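Local coordinates for aminotransferase, class IV (Brucella abortus, PDB 4TVI), which probably transfers the amino group of leucine, isoleucine and valine to 2-oxoglutarate, using pyridoxal 5'-phosphate as cofactor, at residues T75-N86 with L98-R108. Numbering follows the deposited sequence.
Sequences TPDLDRHSARAN and LSANDIEALAR
With CG swung anti to the backbone N (chi1 172°), Leu78 sends CD2 under the guanidinium of Arg108, whose own chain runs extended from CG to NE. CD2 lies 3.8 Å from Arg108 CZ, over the centre of one face, and also meets CG of Glu104. The guanidinium is held at its edge by two in-plane partners: a water that also donates to the carbonyl oxygen of Thr75, and Glu104 OE2, which takes a salt bridge of 2.9 Å from Arg108 NH2 on its anti side. Thr75 adds a bent bond, Arg108 NH1 to OG1 at 3.0 Å, with the hydroxyl tilted out of the guanidinium plane. Together these partners fix the rotation of the group at the exposed margin of the contact.

Farther along, the helices approach closely where small residues meet: CB of Ala100 rests 3.7 Å from CA of Ala83. Ser82 turns its hydroxyl back to Leu78 O (OG to O, 2.7 Å), an acceptor already used by Ser82 N from the opposite face of the carbonyl, and OG thereby sits beside CG2 of Ile103. At the far end Asn86 ND2 donates to Leu98 O over 2.8 Å, in the carbonyl plane, just before the capping box of Ser99 and Asp102 starts the second helix. Asn86 OD1 is satisfied by Tyr126, whose hydroxyl also takes the N-H of Leu98.

The segment axes pass 8.2 Å apart at 127°, so these consecutive helices cross steeply. Both pack on the antiparallel sheet of strands 64-70 and 143-151, as in the smaller, N-terminal domain of class IV (fold type IV) aminotransferases: Ile103 and Leu106 touch Phe145, Leu78 touches Ala68. Helix 78-91 also meets helix 241-252, and Arg84 links this domain to the cofactor phosphate on the modified lysine at position 180.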
loop_
_atom_site.group_PDB
_atom_site.type_symbol
_atom_site.label_atom_id
_atom_site.label_comp_id
_atom_site.label_asym_id
_atom_site.label_seq_id
_atom_site.Cartn_x
_atom_site.Cartn_y
_atom_site.Cartn_z
ATOM N N THR A 75 1.614 11.976 -27.739
ATOM C CA THR A 75 1.172 11.365 -26.486
ATOM C C THR A 75 0.578 9.977 -26.714
ATOM O O THR A 75 -0.624 9.772 -26.505
ATOM C CB THR A 75 0.111 12.236 -25.781
ATOM O OG1 THR A 75 -1.012 12.421 -26.658
ATOM C CG2 THR A 75 0.680 13.601 -25.416
ATOM N N PRO A 76 1.414 9.016 -27.141
ATOM C CA PRO A 76 0.922 7.681 -27.507
ATOM C C PRO A 76 0.200 6.967 -26.373
ATOM O O PRO A 76 0.650 6.998 -25.226
ATOM C CB PRO A 76 2.199 6.929 -27.898
ATOM C CG PRO A 76 3.306 7.671 -27.237
ATOM C CD PRO A 76 2.878 9.110 -27.256
ATOM N N ASP A 77 -0.930 6.351 -26.710
ATOM C CA ASP A 77 -1.720 5.552 -25.776
ATOM C C ASP A 77 -2.179 6.345 -24.554
ATOM O O ASP A 77 -2.440 5.765 -23.495
ATOM C CB ASP A 77 -0.936 4.309 -25.327
ATOM C CG ASP A 77 -1.016 3.169 -26.339
ATOM O OD1 ASP A 77 -2.072 3.029 -26.991
ATOM O OD2 ASP A 77 -0.024 2.417 -26.487
ATOM N N LEU A 78 -2.279 7.664 -24.699
ATOM C CA LEU A 78 -2.837 8.502 -23.636
ATOM C C LEU A 78 -4.262 8.057 -23.310
ATOM O O LEU A 78 -4.692 8.117 -22.158
ATOM C CB LEU A 78 -2.821 9.985 -24.027
ATOM C CG LEU A 78 -3.548 10.942 -23.070
ATOM C CD1 LEU A 78 -2.983 10.832 -21.653
ATOM C CD2 LEU A 78 -3.460 12.380 -23.572
ATOM N N ASP A 79 -4.995 7.619 -24.330
ATOM C CA ASP A 79 -6.376 7.207 -24.131
ATOM C C ASP A 79 -6.450 5.934 -23.293
ATOM O O ASP A 79 -7.297 5.821 -22.406
ATOM C CB ASP A 79 -7.091 7.011 -25.473
ATOM C CG ASP A 79 -6.348 6.064 -26.415
ATOM O OD1 ASP A 79 -5.126 5.873 -26.257
ATOM O OD2 ASP A 79 -6.996 5.514 -27.327
ATOM N N ARG A 80 -5.551 4.990 -23.560
ATOM C CA ARG A 80 -5.532 3.733 -22.815
ATOM C C ARG A 80 -5.114 3.955 -21.364
ATOM O O ARG A 80 -5.704 3.389 -20.450
ATOM C CB ARG A 80 -4.592 2.719 -23.474
ATOM C CG ARG A 80 -4.945 2.372 -24.913
ATOM C CD ARG A 80 -4.367 1.023 -25.290
ATOM N NE ARG A 80 -4.991 -0.070 -24.540
ATOM C CZ ARG A 80 -4.488 -1.298 -24.456
ATOM N NH1 ARG A 80 -3.347 -1.588 -25.066
ATOM N NH2 ARG A 80 -5.121 -2.235 -23.762
ATOM N N HIS A 81 -4.096 4.784 -21.164
ATOM C CA HIS A 81 -3.629 5.111 -19.821
ATOM C C HIS A 81 -4.704 5.841 -19.021
ATOM O O HIS A 81 -4.846 5.623 -17.816
ATOM C CB HIS A 81 -2.347 5.948 -19.888
ATOM C CG HIS A 81 -1.122 5.157 -20.231
ATOM N ND1 HIS A 81 -0.583 4.215 -19.379
ATOM C CD2 HIS A 81 -0.326 5.169 -21.327
ATOM C CE1 HIS A 81 0.492 3.686 -19.933
ATOM N NE2 HIS A 81 0.668 4.246 -21.119
ATOM N N SER A 82 -5.461 6.705 -19.694
ATOM C CA SER A 82 -6.552 7.429 -19.045
ATOM C C SER A 82 -7.634 6.464 -18.589
ATOM O O SER A 82 -8.159 6.580 -17.475
ATOM C CB SER A 82 -7.148 8.475 -19.986
ATOM O OG SER A 82 -6.178 9.445 -20.331
ATOM N N ALA A 83 -7.949 5.498 -19.448
ATOM C CA ALA A 83 -8.989 4.525 -19.148
ATOM C C ALA A 83 -8.598 3.624 -17.978
ATOM O O ALA A 83 -9.444 3.262 -17.162
ATOM C CB ALA A 83 -9.298 3.685 -20.377
ATOM N N ARG A 84 -7.326 3.245 -17.902
ATOM C CA ARG A 84 -6.907 2.305 -16.873
ATOM C C ARG A 84 -6.981 2.924 -15.487
ATOM O O ARG A 84 -7.235 2.221 -14.510
ATOM C CB ARG A 84 -5.487 1.791 -17.134
ATOM C CG ARG A 84 -5.084 0.639 -16.201
ATOM C CD ARG A 84 -3.752 0.026 -16.610
ATOM N NE ARG A 84 -2.657 0.987 -16.522
ATOM C CZ ARG A 84 -1.417 0.740 -16.934
ATOM N NH1 ARG A 84 -1.118 -0.433 -17.480
ATOM N NH2 ARG A 84 -0.478 1.670 -16.814
ATOM N N ALA A 85 -6.790 4.242 -15.404
ATOM C CA ALA A 85 -6.906 4.934 -14.121
ATOM C C ALA A 85 -8.282 4.687 -13.510
ATOM O O ALA A 85 -8.396 4.434 -12.310
ATOM C CB ALA A 85 -6.653 6.429 -14.282
ATOM N N ASN A 86 -9.322 4.739 -14.341
ATOM C CA ASN A 86 -10.672 4.455 -13.862
ATOM C C ASN A 86 -10.835 2.995 -13.464
ATOM O O ASN A 86 -11.497 2.691 -12.468
ATOM C CB ASN A 86 -11.714 4.836 -14.914
ATOM C CG ASN A 86 -11.893 6.338 -15.029
ATOM O OD1 ASN A 86 -11.389 7.095 -14.201
ATOM N ND2 ASN A 86 -12.625 6.777 -16.047
ATOM N N LEU A 98 -14.199 11.093 -13.068
ATOM C CA LEU A 98 -14.103 11.535 -14.460
ATOM C C LEU A 98 -14.146 10.363 -15.442
ATOM O O LEU A 98 -13.652 9.274 -15.152
ATOM C CB LEU A 98 -12.824 12.344 -14.683
ATOM C CG LEU A 98 -12.631 13.630 -13.878
ATOM C CD1 LEU A 98 -11.261 14.222 -14.160
ATOM C CD2 LEU A 98 -13.719 14.628 -14.224
ATOM N N SER A 99 -14.738 10.588 -16.609
ATOM C CA SER A 99 -14.679 9.598 -17.670
ATOM C C SER A 99 -13.252 9.524 -18.192
ATOM O O SER A 99 -12.439 10.413 -17.920
ATOM C CB SER A 99 -15.637 9.955 -18.802
ATOM O OG SER A 99 -15.189 11.118 -19.472
ATOM N N ALA A 100 -12.947 8.474 -18.945
ATOM C CA ALA A 100 -11.617 8.327 -19.532
ATOM C C ALA A 100 -11.319 9.485 -20.482
ATOM O O ALA A 100 -10.209 10.021 -20.492
ATOM C CB ALA A 100 -11.502 6.998 -20.262
ATOM N N ASN A 101 -12.324 9.880 -21.258
ATOM C CA ASN A 101 -12.198 11.018 -22.164
ATOM C C ASN A 101 -11.988 12.334 -21.420
ATOM O O ASN A 101 -11.258 13.208 -21.899
ATOM C CB ASN A 101 -13.427 11.117 -23.068
ATOM C CG ASN A 101 -13.340 10.199 -24.265
ATOM O OD1 ASN A 101 -12.293 9.610 -24.532
ATOM N ND2 ASN A 101 -14.443 10.062 -24.992
ATOM N N ASP A 102 -12.637 12.477 -20.264
ATOM C CA ASP A 102 -12.442 13.653 -19.418
ATOM C C ASP A 102 -10.979 13.793 -19.007
ATOM O O ASP A 102 -10.392 14.870 -19.133
ATOM C CB ASP A 102 -13.308 13.580 -18.150
ATOM C CG ASP A 102 -14.780 13.829 -18.417
ATOM O OD1 ASP A 102 -15.115 14.499 -19.420
ATOM O OD2 ASP A 102 -15.606 13.350 -17.612
ATOM N N ILE A 103 -10.401 12.696 -18.520
ATOM C CA ILE A 103 -9.013 12.680 -18.072
ATOM C C ILE A 103 -8.067 13.006 -19.225
ATOM O O ILE A 103 -7.127 13.784 -19.064
ATOM C CB ILE A 103 -8.635 11.316 -17.454
ATOM C CG1 ILE A 103 -9.383 11.107 -16.135
ATOM C CG2 ILE A 103 -7.121 11.203 -17.246
ATOM C CD1 ILE A 103 -9.013 9.811 -15.419
ATOM N N GLU A 104 -8.322 12.414 -20.388
ATOM C CA GLU A 104 -7.487 12.666 -21.558
ATOM C C GLU A 104 -7.572 14.129 -21.987
ATOM O O GLU A 104 -6.553 14.768 -22.251
ATOM C CB GLU A 104 -7.888 11.755 -22.720
ATOM C CG GLU A 104 -7.157 12.074 -24.017
ATOM C CD GLU A 104 -7.454 11.080 -25.132
ATOM O OE1 GLU A 104 -8.164 10.085 -24.883
ATOM O OE2 GLU A 104 -6.964 11.294 -26.260
ATOM N N ALA A 105 -8.794 14.647 -22.054
ATOM C CA ALA A 105 -9.031 16.030 -22.454
ATOM C C ALA A 105 -8.366 16.997 -21.478
ATOM O O ALA A 105 -7.755 17.986 -21.880
ATOM C CB ALA A 105 -10.520 16.308 -22.547
ATOM N N LEU A 106 -8.490 16.699 -20.192
ATOM C CA LEU A 106 -7.876 17.508 -19.146
ATOM C C LEU A 106 -6.349 17.468 -19.251
ATOM O O LEU A 106 -5.677 18.489 -19.091
ATOM C CB LEU A 106 -8.330 17.018 -17.771
ATOM C CG LEU A 106 -7.928 17.869 -16.568
ATOM C CD1 LEU A 106 -8.597 19.231 -16.646
ATOM C CD2 LEU A 106 -8.286 17.155 -15.276
ATOM N N ALA A 107 -5.810 16.286 -19.529
ATOM C CA ALA A 107 -4.370 16.125 -19.710
ATOM C C ALA A 107 -3.852 17.008 -20.845
ATOM O O ALA A 107 -2.832 17.684 -20.703
ATOM C CB ALA A 107 -4.030 14.668 -19.977
ATOM N N ARG A 108 -4.568 17.011 -21.965
ATOM C CA ARG A 108 -4.149 17.791 -23.124
ATOM C C ARG A 108 -4.195 19.287 -22.824
ATOM O O ARG A 108 -3.375 20.057 -23.328
ATOM C CB ARG A 108 -5.014 17.468 -24.347
ATOM C CG ARG A 108 -4.909 16.012 -24.790
ATOM C CD ARG A 108 -5.445 15.795 -26.198
ATOM N NE ARG A 108 -5.437 14.374 -26.541
ATOM C CZ ARG A 108 -4.383 13.717 -27.016
ATOM N NH1 ARG A 108 -3.231 14.348 -27.210
ATOM N NH2 ARG A 108 -4.478 12.421 -27.288
HETATM O O HOH W 1 -2.663 10.655 -28.622
#